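Aminotransferase (Neisseria meningitidis Z2491, PDB 3JTX) probably catalyses pyridoxal-phosphate-dependent transfer of amino groups as a dimeric class I/II aminotransferase, its cofactor carried as a lysine Schiff base. Local coordinates at residues A342-L345 and W346-A350; I311-L314 and Q315-F318. All coordinates share one frame; numbering follows the deposited sequence.

Contact 1. Residues A342-L345 and W346-A350; sequences ARNL and WQKAA
Trp346 N bonds back to Ala342 O, and Gln347, Lys348, Ala349 and Ala350 repeat this i to i+4 spacing in the last turns of helix 338-349. A chi1 of 174° carries the Trp346 indole away from the preceding turn, and its NE1 donates to Ile24 O in the loop after helix 13-20. Gln347 N meets Arg343 O at 3.0 Å, while its extended side chain reaches water 1, which donates to OE1 at 2.6 Å and also to Asn344 OD1. Lys348 is tied to Asn344 twice. Its N meets Asn344 O at 2.9 Å, and its chain, bent at chi2 and chi4, folds back so that NZ reaches Asn344 OD1 at 2.7 Å, in the carbonyl plane on a lone pair. Lysine and water thus share one amide oxygen; ND2 of the same amide donates to Tyr395 OH, which fixes how the group is turned. The helix belongs to the smaller C-terminal part of what is probably a fold-type I PLP enzyme. Ala349 N comes to Leu345 O from above the carbonyl plane, a less straight bond (135° at the hydrogen). Ala350 takes positive phi (59°) where the chain leaves the helix for strand 351-352; its backbone also bonds to Val33.

Contact 2. Residues I311-L314 and Q315-F318; sequences IPIL and QQVF
The Phe318 ring receives Leu314 O at one edge, near its plane, 3.4 Å from CD2, and Val317 CG1 lies 3.9 Å above the ring plane, over its centre. Leu314 CD2 approaches the CD2-CE2 border of the ring, 4.1 Å from Phe318 CD2. The amide of Gln315 lies against Ile311, its NE2 3.5 Å from Ile311 CG2 and donating to Val320 O. That of Gln316 turns back toward the last helical turn: with CG beside the backbone N (chi1 -68°) and the chain extended beyond it, NE2 gives a straight bond (167°) of 2.8 Å to Ile313 O, which lies almost in the amide plane. Ile313 O also takes Gln316 N, from above its carbonyl plane, so one residue grips it twice; Gln316 OE1 accepts from Arg396 NH2. Helix 294-314 passes at its C-terminus into a turn with i to i+3 bonds, Gln316 N to Ile313 O and Val317 N to Leu314 O, before Phe318 N returns to i to i+4 spacing on the shared Leu314 O. Phe318 then turns extended (psi 156°). Leu314 and Ile311 pack on Ile329 of strand 328-332, Phe318 on Leu331 of that strand and Ile391 of helix 381-394, and Ile313 on Val385 and Ala388 there.

Both contacts close a helix and are partly buried, about 18 Å apart between centres and about 7 Å at their nearest atoms. Contact 1 ends helix 338-349 and contact 2 ends helix 294-314, and both lean on helix 381-394: Leu345 and Phe318 each pack on Ile391. The C-terminal residues join them further, Tyr395 meeting Asn344 in contact 1 and Val317 and Phe318 in contact 2. Their chemistry differs. In 342-350 the side-chain bonding is polar and solvent-facing, with a lysine, an amide and a water; in 311-318 buried Leu314 and Phe318 sit against strand 328-332, while the glutamines line the exposed side.

Contact 1. Residues A342-L345 and W346-A350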
loop_
_atom_site.group_PDB
_atom_site.type_symbol
_atom_site.label_atom_id
_atom_site.label_comp_id
_atom_site.label_asym_id
_atom_site.label_seq_id
_atom_site.Cartn_x
_atom_site.Cartn_y
_atom_site.Cartn_z
ATOM N N ALA A 342 -21.501 -25.550 -13.700
ATOM C CA ALA A 342 -21.752 -24.133 -13.493
ATOM C C ALA A 342 -22.724 -23.586 -14.549
ATOM O O ALA A 342 -23.606 -22.780 -14.232
ATOM C CB ALA A 342 -20.441 -23.344 -13.495
ATOM N N ARG A 343 -22.562 -24.023 -15.794
ATOM C CA ARG A 343 -23.444 -23.595 -16.877
ATOM C C ARG A 343 -24.887 -24.037 -16.633
ATOM O O ARG A 343 -25.814 -23.265 -16.860
ATOM C CB ARG A 343 -22.944 -24.110 -18.224
ATOM C CG ARG A 343 -21.781 -23.288 -18.744
ATOM C CD ARG A 343 -21.194 -23.865 -20.009
ATOM N NE ARG A 343 -20.194 -22.956 -20.553
ATOM C CZ ARG A 343 -19.270 -23.276 -21.454
ATOM N NH1 ARG A 343 -19.161 -24.510 -21.931
ATOM N NH2 ARG A 343 -18.429 -22.343 -21.853
ATOM N N ASN A 344 -25.072 -25.258 -16.155
ATOM C CA ASN A 344 -26.430 -25.776 -15.880
ATOM C C ASN A 344 -27.109 -25.050 -14.706
ATOM O O ASN A 344 -28.302 -24.698 -14.773
ATOM C CB ASN A 344 -26.367 -27.288 -15.646
ATOM C CG ASN A 344 -27.735 -27.946 -15.612
ATOM O OD1 ASN A 344 -28.620 -27.612 -16.397
ATOM N ND2 ASN A 344 -27.912 -28.900 -14.700
ATOM N N LEU A 345 -26.356 -24.789 -13.646
ATOM C CA LEU A 345 -26.905 -24.081 -12.487
ATOM C C LEU A 345 -27.327 -22.664 -12.842
ATOM O O LEU A 345 -28.320 -22.158 -12.309
ATOM C CB LEU A 345 -25.901 -24.041 -11.327
ATOM C CG LEU A 345 -25.574 -25.373 -10.632
ATOM C CD1 LEU A 345 -24.923 -25.093 -9.272
ATOM C CD2 LEU A 345 -26.761 -26.261 -10.494
ATOM N N TRP A 346 -26.556 -22.024 -13.728
ATOM C CA TRP A 346 -26.864 -20.666 -14.177
ATOM C C TRP A 346 -28.092 -20.644 -15.071
ATOM O O TRP A 346 -29.015 -19.851 -14.840
ATOM C CB TRP A 346 -25.660 -20.046 -14.894
ATOM C CG TRP A 346 -25.957 -18.725 -15.498
ATOM C CD1 TRP A 346 -26.020 -18.429 -16.837
ATOM C CD2 TRP A 346 -26.238 -17.512 -14.806
ATOM N NE1 TRP A 346 -26.310 -17.101 -17.009
ATOM C CE2 TRP A 346 -26.439 -16.510 -15.783
ATOM C CE3 TRP A 346 -26.335 -17.167 -13.452
ATOM C CZ2 TRP A 346 -26.755 -15.194 -15.452
ATOM C CZ3 TRP A 346 -26.632 -15.854 -13.121
ATOM C CH2 TRP A 346 -26.847 -14.881 -14.121
ATOM N N GLN A 347 -28.110 -21.520 -16.077
ATOM C CA GLN A 347 -29.204 -21.553 -17.040
ATOM C C GLN A 347 -30.520 -21.975 -16.396
ATOM O O GLN A 347 -31.573 -21.476 -16.781
ATOM C CB GLN A 347 -28.889 -22.503 -18.206
ATOM C CG GLN A 347 -29.976 -22.509 -19.312
ATOM C CD GLN A 347 -29.730 -23.564 -20.386
ATOM O OE1 GLN A 347 -28.736 -24.287 -20.346
ATOM N NE2 GLN A 347 -30.632 -23.648 -21.348
ATOM N N LYS A 348 -30.467 -22.904 -15.441
ATOM C CA LYS A 348 -31.700 -23.451 -14.851
ATOM C C LYS A 348 -32.167 -22.719 -13.590
ATOM O O LYS A 348 -33.351 -22.736 -13.296
ATOM C CB LYS A 348 -31.539 -24.927 -14.498
ATOM C CG LYS A 348 -31.174 -25.840 -15.650
ATOM C CD LYS A 348 -32.340 -26.123 -16.558
ATOM C CE LYS A 348 -31.943 -27.053 -17.710
ATOM N NZ LYS A 348 -31.053 -28.205 -17.315
ATOM N N ALA A 349 -31.250 -22.114 -12.835
ATOM C CA ALA A 349 -31.588 -21.581 -11.494
ATOM C C ALA A 349 -30.992 -20.218 -11.163
ATOM O O ALA A 349 -31.175 -19.711 -10.050
ATOM C CB ALA A 349 -31.187 -22.591 -10.430
ATOM N N ALA A 350 -30.287 -19.618 -12.121
ATOM C CA ALA A 350 -29.570 -18.369 -11.901
ATOM C C ALA A 350 -28.540 -18.489 -10.791
ATOM O O ALA A 350 -28.185 -17.490 -10.179
ATOM C CB ALA A 350 -30.564 -17.193 -11.606
HETATM O O HOH W 1 -28.802 -26.264 -18.644
#

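Contact 2. Residues I311-L314 and Q315-F318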
loop_
_atom_site.group_PDB
_atom_site.type_symbol
_atom_site.label_atom_id
_atom_site.label_comp_id
_atom_site.label_asym_id
_atom_site.label_seq_id
_atom_site.Cartn_x
_atom_site.Cartn_y
_atom_site.Cartn_z
ATOM N N ILE A 311 -24.978 -28.723 4.287
ATOM C CA ILE A 311 -24.224 -29.954 4.049
ATOM C C ILE A 311 -25.156 -31.172 3.954
ATOM O O ILE A 311 -25.069 -31.929 2.977
ATOM C CB ILE A 311 -23.088 -30.169 5.083
ATOM C CG1 ILE A 311 -21.971 -29.143 4.874
ATOM C CG2 ILE A 311 -22.543 -31.599 5.005
ATOM C CD1 ILE A 311 -21.204 -29.280 3.556
ATOM N N PRO A 312 -26.060 -31.357 4.936
ATOM C CA PRO A 312 -26.958 -32.521 4.824
ATOM C C PRO A 312 -27.893 -32.475 3.609
ATOM O O PRO A 312 -28.280 -33.532 3.103
ATOM C CB PRO A 312 -27.762 -32.518 6.136
ATOM C CG PRO A 312 -27.349 -31.326 6.895
ATOM C CD PRO A 312 -26.289 -30.572 6.160
ATOM N N ILE A 313 -28.248 -31.279 3.135
ATOM C CA ILE A 313 -29.073 -31.178 1.920
ATOM C C ILE A 313 -28.255 -31.687 0.726
ATOM O O ILE A 313 -28.705 -32.560 -0.011
ATOM C CB ILE A 313 -29.598 -29.741 1.667
ATOM C CG1 ILE A 313 -30.580 -29.330 2.767
ATOM C CG2 ILE A 313 -30.317 -29.645 0.324
ATOM C CD1 ILE A 313 -30.973 -27.869 2.716
ATOM N N LEU A 314 -27.037 -31.173 0.571
ATOM C CA LEU A 314 -26.196 -31.574 -0.559
ATOM C C LEU A 314 -25.839 -33.064 -0.512
ATOM O O LEU A 314 -25.711 -33.723 -1.554
ATOM C CB LEU A 314 -24.909 -30.727 -0.606
ATOM C CG LEU A 314 -25.068 -29.242 -0.959
ATOM C CD1 LEU A 314 -23.701 -28.533 -0.854
ATOM C CD2 LEU A 314 -25.723 -29.057 -2.353
ATOM N N GLN A 315 -25.688 -33.600 0.693
ATOM C CA GLN A 315 -25.323 -35.015 0.855
ATOM C C GLN A 315 -26.379 -35.995 0.330
ATOM O O GLN A 315 -26.104 -37.179 0.217
ATOM C CB GLN A 315 -24.992 -35.325 2.316
ATOM C CG GLN A 315 -23.612 -34.842 2.746
ATOM C CD GLN A 315 -23.374 -34.991 4.237
ATOM O OE1 GLN A 315 -24.318 -35.005 5.032
ATOM N NE2 GLN A 315 -22.109 -35.097 4.624
ATOM N N GLN A 316 -27.570 -35.503 0.001
ATOM C CA GLN A 316 -28.586 -36.330 -0.627
ATOM C C GLN A 316 -28.146 -36.835 -1.990
ATOM O O GLN A 316 -28.592 -37.876 -2.412
ATOM C CB GLN A 316 -29.896 -35.561 -0.790
ATOM C CG GLN A 316 -30.605 -35.239 0.514
ATOM C CD GLN A 316 -31.775 -34.308 0.303
ATOM O OE1 GLN A 316 -32.916 -34.732 0.325
ATOM N NE2 GLN A 316 -31.495 -33.044 0.057
ATOM N N VAL A 317 -27.289 -36.079 -2.675
ATOM C CA VAL A 317 -26.885 -36.387 -4.052
ATOM C C VAL A 317 -25.359 -36.406 -4.228
ATOM O O VAL A 317 -24.843 -37.202 -5.008
ATOM C CB VAL A 317 -27.546 -35.383 -5.031
ATOM C CG1 VAL A 317 -26.876 -35.397 -6.393
ATOM C CG2 VAL A 317 -29.047 -35.693 -5.163
ATOM N N PHE A 318 -24.642 -35.571 -3.476
ATOM C CA PHE A 318 -23.204 -35.388 -3.674
ATOM C C PHE A 318 -22.354 -36.038 -2.605
ATOM O O PHE A 318 -22.795 -36.233 -1.476
ATOM C CB PHE A 318 -22.878 -33.891 -3.719
ATOM C CG PHE A 318 -23.602 -33.166 -4.807
ATOM C CD1 PHE A 318 -23.165 -33.253 -6.122
ATOM C CD2 PHE A 318 -24.741 -32.427 -4.530
ATOM C CE1 PHE A 318 -23.846 -32.606 -7.132
ATOM C CE2 PHE A 318 -25.419 -31.770 -5.539
ATOM C CZ PHE A 318 -24.980 -31.868 -6.845
#